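PDB 5KTC: FdhC from Acinetobacter nosocomialis, which transfers a 3-hydroxybutanoyl group from coenzyme A to the amino group of a dTDP-linked 3-amino-3,6-dideoxy-d-galactose, as a sugar N-acyltransferase of the GNAT superfamily. Local coordinates for residues L13-E18 against Y64-F69; A21-T26 against Q74-T79; F130-G135 against I158-P163. All blocks are in the same frame, centred on the assembly; numbering follows the deposited sequence.

Contact 1 of 3, residues L13-E18 against Y64-F69. With FUH ([[(2~{R},3~{S},5~{R})-5-[5-methyl-2,4-bis(oxidanylidene)pyrimidin-1-yl]-3-oxidanyl-oxolan-2-yl]methoxy-oxidanyl-phosphoryl] [(2~{R},3~{R},4~{S},5~{R},6~{R})-6-methyl-3,5-bis(oxidanyl)-4-[[(3~{R})-3-oxidanylbutanoyl]amino]oxan-2-yl] hydrogen phosphate), chain C.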
# COMPACT_ATOMS: atom_id res chain seq x y z
N LEU A 13 -9.15 0.91 -4.19
CA LEU A 13 -8.91 1.20 -2.77
C LEU A 13 -9.96 2.14 -2.28
O LEU A 13 -10.33 3.05 -2.97
CB LEU A 13 -7.56 1.90 -2.53
CG LEU A 13 -6.21 1.30 -2.98
CD1 LEU A 13 -5.00 1.78 -2.20
CD2 LEU A 13 -6.15 -0.17 -3.17
N ARG A 14 -10.33 2.00 -1.01
CA ARG A 14 -11.16 3.01 -0.33
C ARG A 14 -10.79 3.13 1.12
O ARG A 14 -10.27 2.14 1.70
CB ARG A 14 -12.64 2.72 -0.52
CG ARG A 14 -13.14 1.47 0.20
CD ARG A 14 -14.39 1.75 1.05
NE ARG A 14 -14.85 0.53 1.68
CZ ARG A 14 -14.46 0.05 2.85
NH1 ARG A 14 -13.62 0.73 3.62
NH2 ARG A 14 -14.95 -1.13 3.27
N LEU A 15 -11.03 4.30 1.70
CA LEU A 15 -10.61 4.51 3.11
C LEU A 15 -11.24 3.56 4.11
O LEU A 15 -12.44 3.24 4.01
CB LEU A 15 -10.89 5.95 3.51
CG LEU A 15 -10.04 7.00 2.76
CD1 LEU A 15 -10.47 8.44 3.03
CD2 LEU A 15 -8.58 6.83 3.12
N VAL A 16 -10.43 3.12 5.07
CA VAL A 16 -10.89 2.26 6.18
C VAL A 16 -11.99 2.92 7.00
O VAL A 16 -11.95 4.14 7.25
CB VAL A 16 -9.68 1.86 7.06
CG1 VAL A 16 -10.09 1.23 8.39
CG2 VAL A 16 -8.85 0.88 6.25
N GLU A 17 -12.99 2.13 7.38
CA GLU A 17 -14.04 2.59 8.36
C GLU A 17 -14.03 1.64 9.57
O GLU A 17 -13.48 0.52 9.49
CB GLU A 17 -15.43 2.58 7.71
CG GLU A 17 -15.65 3.37 6.42
CD GLU A 17 -15.48 4.87 6.57
OE1 GLU A 17 -15.27 5.55 5.55
OE2 GLU A 17 -15.56 5.39 7.71
N GLU A 18 -14.64 2.06 10.69
CA GLU A 18 -14.75 1.19 11.90
C GLU A 18 -15.33 -0.18 11.62
O GLU A 18 -14.90 -1.21 12.20
CB GLU A 18 -15.57 1.87 13.03
CG GLU A 18 -14.75 2.79 13.90
CD GLU A 18 -15.55 3.36 15.06
OE1 GLU A 18 -16.18 2.55 15.80
OE2 GLU A 18 -15.56 4.60 15.21
N TYR A 64 -3.53 7.88 6.05
CA TYR A 64 -4.56 7.36 5.19
C TYR A 64 -4.41 5.88 5.06
O TYR A 64 -3.35 5.39 4.64
CB TYR A 64 -4.46 8.02 3.81
CG TYR A 64 -4.61 9.51 3.89
CD1 TYR A 64 -5.87 10.09 4.12
CD2 TYR A 64 -3.52 10.35 3.84
CE1 TYR A 64 -6.00 11.47 4.26
CE2 TYR A 64 -3.67 11.75 3.96
CZ TYR A 64 -4.92 12.29 4.18
OH TYR A 64 -5.10 13.66 4.32
N TYR A 65 -5.46 5.16 5.41
CA TYR A 65 -5.46 3.70 5.54
C TYR A 65 -6.59 3.18 4.68
O TYR A 65 -7.69 3.72 4.77
CB TYR A 65 -5.75 3.35 6.98
CG TYR A 65 -5.60 1.96 7.46
CD1 TYR A 65 -4.97 0.98 6.73
CD2 TYR A 65 -6.08 1.63 8.72
CE1 TYR A 65 -4.82 -0.31 7.26
CE2 TYR A 65 -5.93 0.35 9.25
CZ TYR A 65 -5.30 -0.62 8.52
OH TYR A 65 -5.15 -1.94 9.03
N PHE A 66 -6.30 2.21 3.82
CA PHE A 66 -7.21 1.72 2.79
C PHE A 66 -7.45 0.22 2.86
O PHE A 66 -6.56 -0.55 3.17
CB PHE A 66 -6.69 2.03 1.38
CG PHE A 66 -6.45 3.50 1.12
CD1 PHE A 66 -5.28 4.08 1.49
CD2 PHE A 66 -7.38 4.26 0.47
CE1 PHE A 66 -5.02 5.42 1.29
CE2 PHE A 66 -7.18 5.61 0.25
CZ PHE A 66 -5.98 6.20 0.65
N ILE A 67 -8.69 -0.17 2.56
CA ILE A 67 -9.00 -1.53 2.18
C ILE A 67 -8.77 -1.63 0.66
O ILE A 67 -9.13 -0.70 -0.06
CB ILE A 67 -10.46 -1.92 2.47
CG1 ILE A 67 -10.81 -1.64 3.93
CG2 ILE A 67 -10.71 -3.35 2.08
CD1 ILE A 67 -9.99 -2.40 4.96
N ILE A 68 -8.14 -2.74 0.26
CA ILE A 68 -7.91 -3.08 -1.11
C ILE A 68 -9.04 -4.04 -1.50
O ILE A 68 -9.27 -5.03 -0.79
CB ILE A 68 -6.56 -3.76 -1.34
CG1 ILE A 68 -5.38 -2.92 -0.81
CG2 ILE A 68 -6.41 -4.05 -2.83
CD1 ILE A 68 -4.04 -3.66 -0.84
N PHE A 69 -9.69 -3.77 -2.63
CA PHE A 69 -10.84 -4.56 -3.12
C PHE A 69 -10.52 -5.12 -4.49
O PHE A 69 -9.81 -4.48 -5.23
CB PHE A 69 -12.10 -3.70 -3.27
CG PHE A 69 -12.84 -3.48 -2.00
CD1 PHE A 69 -12.51 -2.39 -1.15
CD2 PHE A 69 -13.86 -4.38 -1.63
CE1 PHE A 69 -13.21 -2.21 0.05
CE2 PHE A 69 -14.54 -4.19 -0.44
CZ PHE A 69 -14.21 -3.11 0.40
O1 FUH C . 4.27 -3.14 4.92
C1 FUH C . 5.40 -2.70 5.05
C2 FUH C . 6.14 -2.04 3.93
C3 FUH C . 5.65 -2.47 2.58
O2 FUH C . 6.37 -3.63 2.09
C4 FUH C . 5.87 -1.38 1.56
N1 FUH C . 6.08 -2.74 6.26
C5 FUH C . 5.36 -3.04 7.50
C6 FUH C . 6.13 -4.06 8.37
O3 FUH C . 7.37 -3.53 8.59
C7 FUH C . 5.54 -4.26 9.74
C8 FUH C . 6.45 -5.04 10.72
O4 FUH C . 5.26 -3.00 10.36
C9 FUH C . 5.15 -1.76 8.29
O5 FUH C . 4.26 -0.86 7.62
C10 FUH C . 4.49 -2.07 9.58
O6 FUH C . 3.22 -2.62 9.28
P1 FUH C . 2.11 -2.81 10.38
O7 FUH C . 2.31 -4.04 11.18
O8 FUH C . 0.82 -2.87 9.57
O9 FUH C . 1.90 -1.47 11.21
P2 FUH C . 2.66 -0.86 12.48
O10 FUH C . 3.02 0.54 12.14
O11 FUH C . 3.86 -1.77 12.75
O12 FUH C . 1.50 -0.97 13.53
C11 FUH C . 1.50 -0.11 14.68
C12 FUH C . 0.77 -0.82 15.79
C13 FUH C . 1.21 -2.29 15.97
O13 FUH C . 1.17 -2.70 17.36
C14 FUH C . 0.12 -3.11 15.28
C15 FUH C . -1.08 -2.23 15.49
O14 FUH C . -0.63 -0.85 15.52
N2 FUH C . -2.09 -2.22 14.41
C16 FUH C . -1.79 -1.72 13.17
C17 FUH C . -2.78 -1.66 12.18
C18 FUH C . -2.50 -1.11 10.80
C19 FUH C . -4.07 -2.17 12.52
O15 FUH C . -5.03 -2.08 11.65
N3 FUH C . -4.34 -2.64 13.74
C20 FUH C . -3.37 -2.62 14.67
O16 FUH C . -3.63 -3.12 15.86

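Contact 2 of 3, residues A21-T26 against Q74-T79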
# COMPACT_ATOMS: atom_id res chain seq x y z
N ALA A 21 -13.33 -3.50 10.88
CA ALA A 21 -12.54 -4.08 11.95
C ALA A 21 -12.46 -5.58 11.88
O ALA A 21 -11.40 -6.13 12.06
CB ALA A 21 -13.04 -3.60 13.29
N GLU A 22 -13.57 -6.26 11.65
CA GLU A 22 -13.52 -7.69 11.56
C GLU A 22 -12.67 -8.19 10.39
O GLU A 22 -11.94 -9.15 10.56
CB GLU A 22 -14.90 -8.31 11.45
CG GLU A 22 -14.90 -9.81 11.18
CD GLU A 22 -16.30 -10.40 11.26
OE1 GLU A 22 -16.39 -11.57 11.65
OE2 GLU A 22 -17.30 -9.69 10.94
N PHE A 23 -12.82 -7.59 9.21
CA PHE A 23 -11.99 -8.00 8.09
C PHE A 23 -10.48 -7.85 8.40
O PHE A 23 -9.68 -8.71 8.06
CB PHE A 23 -12.33 -7.15 6.87
CG PHE A 23 -11.42 -7.42 5.71
CD1 PHE A 23 -11.46 -8.67 5.09
CD2 PHE A 23 -10.43 -6.52 5.35
CE1 PHE A 23 -10.59 -8.97 4.07
CE2 PHE A 23 -9.54 -6.84 4.36
CZ PHE A 23 -9.63 -8.03 3.71
N ILE A 24 -10.16 -6.74 9.04
CA ILE A 24 -8.80 -6.40 9.42
C ILE A 24 -8.28 -7.38 10.47
O ILE A 24 -7.18 -7.91 10.28
CB ILE A 24 -8.62 -4.95 9.83
CG1 ILE A 24 -8.85 -4.04 8.62
CG2 ILE A 24 -7.17 -4.73 10.24
CD1 ILE A 24 -8.81 -2.56 8.92
N CYS A 25 -9.04 -7.61 11.54
CA CYS A 25 -8.61 -8.57 12.57
C CYS A 25 -8.30 -9.91 11.93
O CYS A 25 -7.26 -10.50 12.18
CB CYS A 25 -9.69 -8.82 13.63
SG CYS A 25 -9.77 -7.49 14.80
N THR A 26 -9.20 -10.38 11.08
CA THR A 26 -9.03 -11.67 10.45
C THR A 26 -7.83 -11.74 9.57
O THR A 26 -7.11 -12.70 9.63
CB THR A 26 -10.30 -12.07 9.71
OG1 THR A 26 -11.36 -12.20 10.67
CG2 THR A 26 -10.13 -13.39 8.98
N GLN A 74 -16.21 -6.93 -6.09
CA GLN A 74 -16.27 -5.97 -4.99
C GLN A 74 -16.09 -6.66 -3.61
O GLN A 74 -16.82 -6.36 -2.65
CB GLN A 74 -17.55 -5.09 -5.08
CG GLN A 74 -17.66 -4.32 -6.40
CD GLN A 74 -18.45 -5.12 -7.42
OE1 GLN A 74 -19.57 -5.53 -7.13
NE2 GLN A 74 -17.86 -5.43 -8.57
N SER A 75 -15.10 -7.54 -3.53
CA SER A 75 -14.79 -8.24 -2.32
C SER A 75 -13.42 -7.77 -1.81
O SER A 75 -12.53 -7.50 -2.63
CB SER A 75 -14.83 -9.76 -2.57
OG SER A 75 -13.71 -10.25 -3.26
N PRO A 76 -13.24 -7.73 -0.48
CA PRO A 76 -12.03 -7.19 0.12
C PRO A 76 -10.93 -8.19 0.07
O PRO A 76 -11.16 -9.38 0.32
CB PRO A 76 -12.47 -6.88 1.54
CG PRO A 76 -13.49 -7.92 1.85
CD PRO A 76 -14.24 -8.08 0.57
N ILE A 77 -9.74 -7.75 -0.37
CA ILE A 77 -8.59 -8.64 -0.53
C ILE A 77 -7.34 -8.16 0.24
O ILE A 77 -6.36 -8.83 0.25
CB ILE A 77 -8.23 -8.82 -2.00
CG1 ILE A 77 -7.97 -7.45 -2.70
CG2 ILE A 77 -9.37 -9.54 -2.76
CD1 ILE A 77 -7.30 -7.64 -4.06
N GLY A 78 -7.41 -7.01 0.93
CA GLY A 78 -6.28 -6.60 1.74
C GLY A 78 -6.29 -5.19 2.27
O GLY A 78 -7.34 -4.54 2.30
N THR A 79 -5.09 -4.75 2.71
CA THR A 79 -4.94 -3.47 3.32
C THR A 79 -3.71 -2.78 2.82
O THR A 79 -2.74 -3.42 2.36
CB THR A 79 -4.83 -3.54 4.85
OG1 THR A 79 -3.69 -4.33 5.25
CG2 THR A 79 -6.08 -4.10 5.39

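Contact 3 of 3, residues F130-G135 against I158-P163. With FUH ([[(2~{R},3~{S},5~{R})-5-[5-methyl-2,4-bis(oxidanylidene)pyrimidin-1-yl]-3-oxidanyl-oxolan-2-yl]methoxy-oxidanyl-phosphoryl] [(2~{R},3~{R},4~{S},5~{R},6~{R})-6-methyl-3,5-bis(oxidanyl)-4-[[(3~{R})-3-oxidanylbutanoyl]amino]oxan-2-yl] hydrogen phosphate), chain C.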
# COMPACT_ATOMS: atom_id res chain seq x y z
N PHE A 130 10.05 3.24 3.51
CA PHE A 130 9.44 2.05 4.13
C PHE A 130 10.52 1.02 4.47
O PHE A 130 11.68 1.15 4.07
CB PHE A 130 8.38 1.41 3.19
CG PHE A 130 8.92 1.07 1.84
CD1 PHE A 130 8.90 2.02 0.84
CD2 PHE A 130 9.51 -0.19 1.57
CE1 PHE A 130 9.41 1.71 -0.43
CE2 PHE A 130 10.02 -0.49 0.31
CZ PHE A 130 9.96 0.46 -0.68
N GLU A 131 10.12 -0.02 5.20
CA GLU A 131 11.02 -1.09 5.56
C GLU A 131 10.39 -2.46 5.34
O GLU A 131 9.17 -2.57 5.28
CB GLU A 131 11.44 -0.96 7.02
CG GLU A 131 10.37 -1.03 8.06
CD GLU A 131 9.84 0.28 8.57
OE1 GLU A 131 8.68 0.33 8.99
OE2 GLU A 131 10.57 1.27 8.57
N VAL A 132 11.24 -3.49 5.21
CA VAL A 132 10.82 -4.85 4.93
C VAL A 132 11.69 -5.76 5.78
O VAL A 132 12.92 -5.58 5.82
CB VAL A 132 11.07 -5.18 3.48
CG1 VAL A 132 10.66 -6.60 3.13
CG2 VAL A 132 10.37 -4.17 2.55
N MET A 133 11.10 -6.70 6.49
CA MET A 133 11.91 -7.59 7.34
C MET A 133 12.86 -8.43 6.55
O MET A 133 12.53 -8.94 5.52
CB MET A 133 11.04 -8.49 8.21
CG MET A 133 10.48 -7.76 9.44
SD MET A 133 9.76 -8.89 10.66
CE MET A 133 11.22 -9.57 11.48
N LYS A 134 14.07 -8.61 7.08
CA LYS A 134 14.99 -9.55 6.51
C LYS A 134 14.31 -10.92 6.59
O LYS A 134 13.62 -11.16 7.52
CB LYS A 134 16.28 -9.47 7.32
CG LYS A 134 17.05 -8.17 7.16
CD LYS A 134 18.33 -8.19 8.01
CE LYS A 134 19.52 -7.48 7.38
NZ LYS A 134 20.31 -6.80 8.48
N GLY A 135 14.42 -11.72 5.55
CA GLY A 135 13.68 -12.97 5.42
C GLY A 135 12.49 -12.88 4.49
O GLY A 135 12.08 -13.90 3.94
N ILE A 158 15.49 -4.19 6.28
CA ILE A 158 16.10 -3.36 5.30
C ILE A 158 15.18 -2.15 5.10
O ILE A 158 13.95 -2.27 5.09
CB ILE A 158 16.41 -4.11 4.05
CG1 ILE A 158 17.44 -5.21 4.39
CG2 ILE A 158 16.99 -3.15 2.97
CD1 ILE A 158 17.54 -6.23 3.29
N TYR A 159 15.82 -0.96 5.05
CA TYR A 159 15.13 0.34 4.96
C TYR A 159 15.29 0.85 3.54
O TYR A 159 16.41 0.79 2.95
CB TYR A 159 15.74 1.33 5.93
CG TYR A 159 15.49 0.91 7.30
CD1 TYR A 159 14.29 1.20 7.89
CD2 TYR A 159 16.41 0.10 7.98
CE1 TYR A 159 13.97 0.72 9.11
CE2 TYR A 159 16.11 -0.36 9.24
CZ TYR A 159 14.93 -0.06 9.81
OH TYR A 159 14.53 -0.50 11.06
N TYR A 160 14.18 1.31 2.96
CA TYR A 160 14.17 1.75 1.59
C TYR A 160 13.63 3.15 1.48
O TYR A 160 12.85 3.58 2.31
CB TYR A 160 13.25 0.83 0.74
CG TYR A 160 13.74 -0.58 0.61
CD1 TYR A 160 13.36 -1.56 1.52
CD2 TYR A 160 14.55 -0.94 -0.45
CE1 TYR A 160 13.86 -2.86 1.39
CE2 TYR A 160 14.98 -2.23 -0.61
CZ TYR A 160 14.63 -3.18 0.32
OH TYR A 160 15.12 -4.45 0.13
N ILE A 161 13.98 3.79 0.37
CA ILE A 161 13.25 4.96 -0.09
C ILE A 161 12.85 4.79 -1.58
O ILE A 161 13.49 4.08 -2.36
CB ILE A 161 13.93 6.33 0.08
CG1 ILE A 161 14.97 6.56 -0.95
CG2 ILE A 161 14.52 6.52 1.48
CD1 ILE A 161 16.05 5.57 -0.94
N PHE A 162 11.80 5.49 -1.95
CA PHE A 162 11.27 5.41 -3.33
C PHE A 162 11.06 6.86 -3.78
O PHE A 162 10.35 7.60 -3.14
CB PHE A 162 10.02 4.52 -3.38
CG PHE A 162 9.58 4.21 -4.78
CD1 PHE A 162 8.84 5.11 -5.50
CD2 PHE A 162 9.95 3.02 -5.39
CE1 PHE A 162 8.51 4.89 -6.82
CE2 PHE A 162 9.62 2.79 -6.71
CZ PHE A 162 8.88 3.72 -7.41
N PRO A 163 11.81 7.33 -4.77
CA PRO A 163 11.73 8.75 -5.10
C PRO A 163 10.57 9.04 -6.06
O PRO A 163 10.23 8.17 -6.88
CB PRO A 163 13.06 9.01 -5.83
CG PRO A 163 13.35 7.74 -6.46
CD PRO A 163 12.86 6.66 -5.50
O1 FUH C . 4.27 -3.14 4.92
C1 FUH C . 5.40 -2.70 5.05
C2 FUH C . 6.14 -2.04 3.93
C3 FUH C . 5.65 -2.47 2.58
O2 FUH C . 6.37 -3.63 2.09
C4 FUH C . 5.87 -1.38 1.56
N1 FUH C . 6.08 -2.74 6.26
C5 FUH C . 5.36 -3.04 7.50
C6 FUH C . 6.13 -4.06 8.37
O3 FUH C . 7.37 -3.53 8.59
C7 FUH C . 5.54 -4.26 9.74
C8 FUH C . 6.45 -5.04 10.72
O4 FUH C . 5.26 -3.00 10.36
C9 FUH C . 5.15 -1.76 8.29
O5 FUH C . 4.26 -0.86 7.62
C10 FUH C . 4.49 -2.07 9.58
O6 FUH C . 3.22 -2.62 9.28
P1 FUH C . 2.11 -2.81 10.38
O7 FUH C . 2.31 -4.04 11.18
O8 FUH C . 0.82 -2.87 9.57
O9 FUH C . 1.90 -1.47 11.21
P2 FUH C . 2.66 -0.86 12.48
O10 FUH C . 3.02 0.54 12.14
O11 FUH C . 3.86 -1.77 12.75
O12 FUH C . 1.50 -0.97 13.53
C11 FUH C . 1.50 -0.11 14.68
C12 FUH C . 0.77 -0.82 15.79
C13 FUH C . 1.21 -2.29 15.97
O13 FUH C . 1.17 -2.70 17.36
C14 FUH C . 0.12 -3.11 15.28
C15 FUH C . -1.08 -2.23 15.49
O14 FUH C . -0.63 -0.85 15.52
N2 FUH C . -2.09 -2.22 14.41
C16 FUH C . -1.79 -1.72 13.17
C17 FUH C . -2.78 -1.66 12.18
C18 FUH C . -2.50 -1.11 10.80
C19 FUH C . -4.07 -2.17 12.52
O15 FUH C . -5.03 -2.08 11.65
N3 FUH C . -4.34 -2.64 13.74
C20 FUH C . -3.37 -2.62 14.67
O16 FUH C . -3.63 -3.12 15.86

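Contact 1 of 3, residues L13-E18 against Y64-F69
L13 lies beside I68 where strand 11-15 pairs antiparallel with strand 63-70 at one edge of the mixed GNAT sheet. L13 CG is anti to the carbonyl carbon (chi1 -57°). This sends L13 CD2 alongside the isoleucine, 3.7 Å from I68 CG1, while L13 CD1 crosses toward the base of the F66 ring. R14 and I67 face the other side of the sheet. Their backbones form a hydrogen-bonded pair, with R14 N to I67 O at 3.1 Å and I67 N to R14 O at 2.9 Å. The R14 chain bends at chi2 (129°) and carries the guanidinium to F69. R14 NH2 meets that ring at its edge and in its plane, 3.6 Å from F69 CZ. The two planes lie 55° apart. R14 NH1 donates to L15 O at 2.8 Å from above the carbonyl plane and also forms a salt bridge with D20. The two partners probably restrict the head group. V16 N donates almost straight to Y65 O at 2.8 Å. V16 CG2 sits over one face of the Y65 ring, 3.8 Å from its centroid, in a CH-pi contact. The far end of that ring meets the product: Y65 OH donates to the thymine oxygen FUH O15 at 2.6 Å. Helix 44-59 packs on L15 and V16, helix 21-28 brings I24 against V16, Y65 and I67, and strand 75-86 flanks strand 63-70.

Contact 2 of 3, residues A21-T26 against Q74-T79
F23 reaches from helix 21-28 to P76 on strand 75-86, a helix-on-sheet packing within the GNAT fold. The axes of the short segments 21-26 and 75-79 come within 9.3 Å and cross at 70°. The strand carries a classic beta bulge here, since I77 and G78 both face I68 of the neighbouring strand.

The tight part is the F23 ring. Its CG is anti to the backbone N (chi1 174°), which extends the ring away from the helix and onto the strand. P76 CB lies over one face, 3.8 Å from the ring centroid and 15° off the normal, a clear CH-pi contact. P76 CG follows along the same side, 3.8 Å from F23 CE1. The ring edge meets the bulge: G78 N is close to the ring plane, 3.7 Å from F23 CZ. G78 has backbone angles that suit glycine.

The second contact is looser. I24 CG1 comes no nearer than 4.3 Å to T79 CG2. The hydroxyl of T79 is used in another direction, as T79 OG1 bonds to S96 O. I24 also touches the bound nucleotide sugar and Y65, so this buried end of the contact borders the product pocket.

The solvent side lies on the helix turns that carry E22 and T26, both exposed and neither touching the strand. There E22 O accepts from two donors on opposite faces of its carbonyl plane: T26 N at 3.0 Å and T26 OG1 at 3.1 Å.

Contact 3 of 3, residues F130-G135 against I158-P163
F130 holds CG between its backbone N and carbonyl carbon (chi1 55°), and this lays its ring against Y160. Y160 CB sits over one face of the F130 ring, 3.8 Å from the centroid. The two rings are nearly parallel but slid apart, so they barely overlap. F162 CB meets the same F130 ring at its edge. E131 takes a similar first torsion (chi1 61°) and then bends at chi2. Its carboxylate thereby comes to the edge of the Y159 ring, with E131 OE2 3.5 Å from Y159 CE1 and the planes 72° apart.

The backbones form an antiparallel ladder. Y160 N donates to F130 O at 2.7 Å, and V132 N to I158 O at 3.0 Å. E131 lies in a non-hydrogen-bonded pair, and its carbonyl serves the product: FUH N1, the newly acylated nitrogen, donates to E131 O at 3.2 Å. The acyl methyl FUH C4 lies 3.8 Å from F130 CD2. Coenzyme A touches E131 and V132.

Helix 137-146 packs on V132 and I158, and its H140 bonds to Y160 OH. Helix 107-122 meets F130 and F162, and strand 149-153 flanks strand 157-163.

All three contacts are largely buried and involve the same mixed sheet, with partly exposed residues at their margins (R14, P76, K134). Contacts 1 and 2 adjoin: strands 63-70 and 75-86 are neighbours, and I68 bonds to both residues of the bulge. Contact 3 lies on the opposite side of the chain's centre, about 23 Å centre to centre from contact 1. Contacts 1 and 3 are strand pairings with backbone ladders, whereas contact 2 packs a helix on a strand through apolar and CH-pi contacts. Each borders the product differently. Contact 1 gives the thymine one hydrogen bond, through Y65, contact 2 brings I24 to the ligand, and contact 3 binds the acyl amide and touches coenzyme A.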